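Side-chain contact in Aac(6')-ib (Escherichia coli, PDB 2BUE), which probably transfers the acetyl group of acetyl-CoA to the 6'-amino group of aminoglycoside antibiotics, conferring resistance to them: residues E50-E55 and E66-S71. The protein carries 2 engineered substitutions. Numbering follows the deposited sequence.
Sequences EWWGGE and EQYLPS. With RIO (ribostamycin), chain C.
W52 and Y68 join the loop after helix 46-49 to helix 61-68 in the wall of the ribostamycin pocket of this GNAT-fold acetyltransferase, and ribostamycin lies against both. Along the loop, W51 comes first and serves through its backbone: its carbonyl O accepts a hydrogen bond from sugar hydroxyl O7; W51 also touches coenzyme A. W52 follows, with CG anti to the backbone N (chi1 -164°), which sets the indole with one face against the amino sugar and its N-H edge at Y68. That face takes the sugar carbons, C13 lying 3.8 Å above the indole plane. On the six-membered ring, W52 CE3 is 3.8 Å from ribostamycin C12, the carbon bearing N3, the 6'-amine. At the indole's edge, W52 NE1 donates to Y68 OH (3.0 Å) almost straight, at 172°, with the oxygen in the ring plane. G53 adds a second backbone grip, its N donating to sugar O8 at 2.8 Å. L36, L39 and L43 of helix 36-43 pack against Y68, and L43 touches W52 as well. The phenol oxygen accepts twice, from the indole and from the ribose hydroxyl, with ribostamycin O1 3.1 Å from Y68 OH.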
ATOM      1  N   GLU A  50       8.818   6.043 -11.182  1.00 19.44           N
ATOM      2  CA  GLU A  50       8.894   7.388 -10.618  1.00 20.98           C
ATOM      3  C   GLU A  50       8.748   7.421  -9.082  1.00 20.30           C
ATOM      4  O   GLU A  50       9.447   8.193  -8.391  1.00 20.80           O
ATOM      5  CB  GLU A  50       7.826   8.264 -11.286  1.00 21.08           C
ATOM      6  CG  GLU A  50       7.769   9.690 -10.764  1.00 23.77           C
ATOM      7  CD  GLU A  50       6.849  10.598 -11.571  1.00 24.32           C
ATOM      8  OE1 GLU A  50       5.955  10.106 -12.303  1.00 27.51           O
ATOM      9  OE2 GLU A  50       7.041  11.832 -11.471  1.00 31.27           O
ATOM     10  N   TRP A  51       7.877   6.562  -8.552  1.00 19.42           N
ATOM     11  CA  TRP A  51       7.462   6.628  -7.138  1.00 19.57           C
ATOM     12  C   TRP A  51       7.711   5.330  -6.359  1.00 19.77           C
ATOM     13  O   TRP A  51       7.403   5.232  -5.175  1.00 19.02           O
ATOM     14  CB  TRP A  51       5.970   6.975  -7.057  1.00 20.06           C
ATOM     15  CG  TRP A  51       5.617   8.310  -7.662  1.00 20.43           C
ATOM     16  CD1 TRP A  51       4.816   8.541  -8.747  1.00 21.25           C
ATOM     17  CD2 TRP A  51       6.079   9.597  -7.222  1.00 19.61           C
ATOM     18  NE1 TRP A  51       4.738   9.893  -9.002  1.00 21.48           N
ATOM     19  CE2 TRP A  51       5.506  10.564  -8.086  1.00 21.33           C
ATOM     20  CE3 TRP A  51       6.915  10.024  -6.179  1.00 21.09           C
ATOM     21  CZ2 TRP A  51       5.741  11.943  -7.936  1.00 21.38           C
ATOM     22  CZ3 TRP A  51       7.157  11.393  -6.034  1.00 21.14           C
ATOM     23  CH2 TRP A  51       6.578  12.327  -6.914  1.00 20.76           C
ATOM     24  N   TRP A  52       8.246   4.323  -7.043  1.00 19.51           N
ATOM     25  CA  TRP A  52       8.361   3.004  -6.461  1.00 20.83           C
ATOM     26  C   TRP A  52       9.667   2.390  -6.844  1.00 22.83           C
ATOM     27  O   TRP A  52       9.966   2.238  -8.030  1.00 23.94           O
ATOM     28  CB  TRP A  52       7.248   2.096  -6.965  1.00 19.09           C
ATOM     29  CG  TRP A  52       7.065   0.852  -6.142  1.00 18.18           C
ATOM     30  CD1 TRP A  52       7.933  -0.218  -6.022  1.00 17.53           C
ATOM     31  CD2 TRP A  52       5.946   0.554  -5.317  1.00 15.64           C
ATOM     32  NE1 TRP A  52       7.402  -1.162  -5.161  1.00 16.26           N
ATOM     33  CE2 TRP A  52       6.181  -0.716  -4.727  1.00 14.70           C
ATOM     34  CE3 TRP A  52       4.754   1.233  -5.017  1.00 16.46           C
ATOM     35  CZ2 TRP A  52       5.272  -1.314  -3.856  1.00 16.17           C
ATOM     36  CZ3 TRP A  52       3.838   0.628  -4.148  1.00 16.31           C
ATOM     37  CH2 TRP A  52       4.109  -0.630  -3.578  1.00 17.81           C
ATOM     38  N   GLY A  53      10.431   2.008  -5.836  1.00 24.46           N
ATOM     39  CA  GLY A  53      11.676   1.322  -6.058  1.00 26.21           C
ATOM     40  C   GLY A  53      12.768   1.947  -5.220  1.00 28.14           C
ATOM     41  O   GLY A  53      13.434   1.247  -4.443  1.00 28.38           O
ATOM     42  N   GLY A  54      12.941   3.262  -5.366  1.00 29.14           N
ATOM     43  CA  GLY A  54      14.038   3.972  -4.680  1.00 31.25           C
ATOM     44  C   GLY A  54      15.366   3.444  -5.200  1.00 32.24           C
ATOM     45  O   GLY A  54      15.601   3.463  -6.415  1.00 32.40           O
ATOM     46  N   GLU A  55      16.217   2.951  -4.292  1.00 33.15           N
ATOM     47  CA  GLU A  55      17.460   2.240  -4.668  1.00 34.60           C
ATOM     48  C   GLU A  55      17.162   1.044  -5.569  1.00 34.09           C
ATOM     49  O   GLU A  55      17.969   0.685  -6.451  1.00 34.31           O
ATOM     50  CB  GLU A  55      18.198   1.723  -3.427  1.00 34.64           C
ATOM     51  CG  GLU A  55      19.014   2.762  -2.671  1.00 36.79           C
ATOM     52  CD  GLU A  55      19.993   2.137  -1.677  1.00 36.66           C
ATOM     53  OE1 GLU A  55      20.574   1.057  -1.965  1.00 41.15           O
ATOM     54  OE2 GLU A  55      20.191   2.735  -0.599  1.00 40.63           O
ATOM     55  N   GLU A  66      12.743 -12.794  -6.242  1.00 16.77           N
ATOM     56  CA  GLU A  66      13.414 -12.979  -4.949  1.00 17.88           C
ATOM     57  C   GLU A  66      12.812 -12.144  -3.831  1.00 17.75           C
ATOM     58  O   GLU A  66      12.858 -12.554  -2.659  1.00 18.78           O
ATOM     59  CB  GLU A  66      14.901 -12.642  -5.074  1.00 18.42           C
ATOM     60  CG  GLU A  66      15.627 -13.622  -5.976  1.00 20.79           C
ATOM     61  CD  GLU A  66      17.060 -13.220  -6.306  1.00 26.53           C
ATOM     62  OE1 GLU A  66      17.535 -12.144  -5.866  1.00 28.21           O
ATOM     63  OE2 GLU A  66      17.720 -14.017  -7.013  1.00 31.26           O
ATOM     64  N   GLN A  67      12.271 -10.983  -4.181  1.00 15.67           N
ATOM     65  CA  GLN A  67      11.845  -9.992  -3.192  1.00 15.65           C
ATOM     66  C   GLN A  67      10.345  -9.986  -2.938  1.00 14.19           C
ATOM     67  O   GLN A  67       9.906  -9.639  -1.825  1.00 14.05           O
ATOM     68  CB  GLN A  67      12.298  -8.594  -3.605  1.00 15.84           C
ATOM     69  CG  GLN A  67      13.821  -8.465  -3.513  1.00 20.94           C
ATOM     70  CD  GLN A  67      14.374  -7.222  -4.155  1.00 25.43           C
ATOM     71  OE1 GLN A  67      13.767  -6.149  -4.106  1.00 28.86           O
ATOM     72  NE2 GLN A  67      15.552  -7.355  -4.756  1.00 26.67           N
ATOM     73  N   TYR A  68       9.570 -10.360  -3.955  1.00 12.62           N
ATOM     74  CA  TYR A  68       8.104 -10.250  -3.863  1.00 11.55           C
ATOM     75  C   TYR A  68       7.378 -11.598  -3.783  1.00 11.42           C
ATOM     76  O   TYR A  68       6.141 -11.632  -3.703  1.00 10.36           O
ATOM     77  CB  TYR A  68       7.510  -9.401  -5.002  1.00 12.04           C
ATOM     78  CG  TYR A  68       7.830  -7.927  -4.900  1.00 11.37           C
ATOM     79  CD1 TYR A  68       6.922  -7.044  -4.293  1.00 13.46           C
ATOM     80  CD2 TYR A  68       9.027  -7.417  -5.404  1.00 13.40           C
ATOM     81  CE1 TYR A  68       7.184  -5.696  -4.218  1.00 13.96           C
ATOM     82  CE2 TYR A  68       9.325  -6.049  -5.312  1.00 14.24           C
ATOM     83  CZ  TYR A  68       8.394  -5.199  -4.712  1.00 14.89           C
ATOM     84  OH  TYR A  68       8.670  -3.852  -4.622  1.00 16.80           O
ATOM     85  N   LEU A  69       8.128 -12.708  -3.796  1.00 11.76           N
ATOM     86  CA  LEU A  69       7.499 -14.012  -3.592  1.00 12.50           C
ATOM     87  C   LEU A  69       6.735 -13.918  -2.276  1.00 12.02           C
ATOM     88  O   LEU A  69       7.317 -13.458  -1.297  1.00 11.44           O
ATOM     89  CB  LEU A  69       8.561 -15.106  -3.503  1.00 13.80           C
ATOM     90  CG  LEU A  69       8.041 -16.546  -3.411  1.00 14.35           C
ATOM     91  CD1 LEU A  69       7.290 -16.970  -4.675  1.00 14.75           C
ATOM     92  CD2 LEU A  69       9.235 -17.474  -3.096  1.00 13.72           C
ATOM     93  N   PRO A  70       5.426 -14.274  -2.274  1.00 12.38           N
ATOM     94  CA  PRO A  70       4.638 -14.085  -1.048  1.00 12.63           C
ATOM     95  C   PRO A  70       5.295 -14.670   0.214  1.00 12.68           C
ATOM     96  O   PRO A  70       5.280 -14.039   1.265  1.00 12.47           O
ATOM     97  CB  PRO A  70       3.273 -14.707  -1.397  1.00 13.08           C
ATOM     98  CG  PRO A  70       3.134 -14.428  -2.877  1.00 14.06           C
ATOM     99  CD  PRO A  70       4.578 -14.727  -3.390  1.00 13.06           C
ATOM    100  N   SER A  71       5.918 -15.840   0.122  1.00 13.62           N
ATOM    101  CA  SER A  71       6.607 -16.418   1.289  1.00 13.75           C
ATOM    102  C   SER A  71       7.809 -15.603   1.794  1.00 13.28           C
ATOM    103  O   SER A  71       8.122 -15.608   2.989  1.00 13.60           O
ATOM    104  CB  SER A  71       7.037 -17.858   0.991  1.00 14.12           C
ATOM    105  OG  SER A  71       7.947 -17.868  -0.101  1.00 14.44           O
TER
HETATM  106  O1  RIO C1201       7.897  -3.145  -1.702  1.00 28.45           O
HETATM  107  C1  RIO C1201       8.116  -4.421  -1.083  1.00 26.97           C
HETATM  108  C2  RIO C1201       9.455  -4.373  -0.336  1.00 26.43           C
HETATM  109  O2  RIO C1201       9.761  -3.043   0.131  1.00 23.57           O
HETATM  110  C3  RIO C1201       9.275  -2.883   1.474  1.00 21.54           C
HETATM  111  O3  RIO C1201       8.105  -2.039   1.494  1.00 12.35           O
HETATM  112  C4  RIO C1201       8.222  -0.881   2.412  1.00 12.01           C
HETATM  113  C5  RIO C1201       7.796  -1.247   3.863  1.00 11.32           C
HETATM  114  O4  RIO C1201       8.652  -2.243   4.395  1.00 12.18           O
HETATM  115  C6  RIO C1201       7.745  -0.045   4.823  1.00  9.19           C
HETATM  116  N1  RIO C1201       7.155  -0.488   6.119  1.00  9.78           N
HETATM  117  C7  RIO C1201       6.865   1.085   4.222  1.00 10.47           C
HETATM  118  C8  RIO C1201       7.393   1.492   2.830  1.00  9.08           C
HETATM  119  N2  RIO C1201       6.572   2.630   2.328  1.00  9.05           N
HETATM  120  C9  RIO C1201       7.351   0.276   1.841  1.00 10.33           C
HETATM  121  O5  RIO C1201       8.002   0.753   0.628  1.00  9.72           O
HETATM  122  C10 RIO C1201       7.368   0.311  -0.574  1.00 11.28           C
HETATM  123  O6  RIO C1201       6.313   1.169  -0.935  1.00 12.89           O
HETATM  124  C11 RIO C1201       6.701   2.520  -1.375  1.00 14.40           C
HETATM  125  C12 RIO C1201       5.400   3.197  -1.870  1.00 13.70           C
HETATM  126  N3  RIO C1201       4.586   3.643  -0.728  1.00 14.04           N
HETATM  127  C13 RIO C1201       7.761   2.458  -2.516  1.00 15.01           C
HETATM  128  O7  RIO C1201       8.213   3.809  -2.775  1.00 15.24           O
HETATM  129  C14 RIO C1201       8.950   1.563  -2.089  1.00 13.41           C
HETATM  130  O8  RIO C1201       9.988   1.492  -3.109  1.00 16.95           O
HETATM  131  C15 RIO C1201       8.459   0.166  -1.677  1.00 11.63           C
HETATM  132  N4  RIO C1201       9.548  -0.690  -1.207  1.00 13.16           N
HETATM  133  C16 RIO C1201       9.019  -4.318   2.003  1.00 25.05           C
HETATM  134  O9  RIO C1201       9.889  -4.505   3.108  1.00 27.78           O
HETATM  135  C17 RIO C1201       9.549  -5.246   0.896  1.00 28.15           C
HETATM  136  O10 RIO C1201      10.959  -5.488   1.160  1.00 31.26           O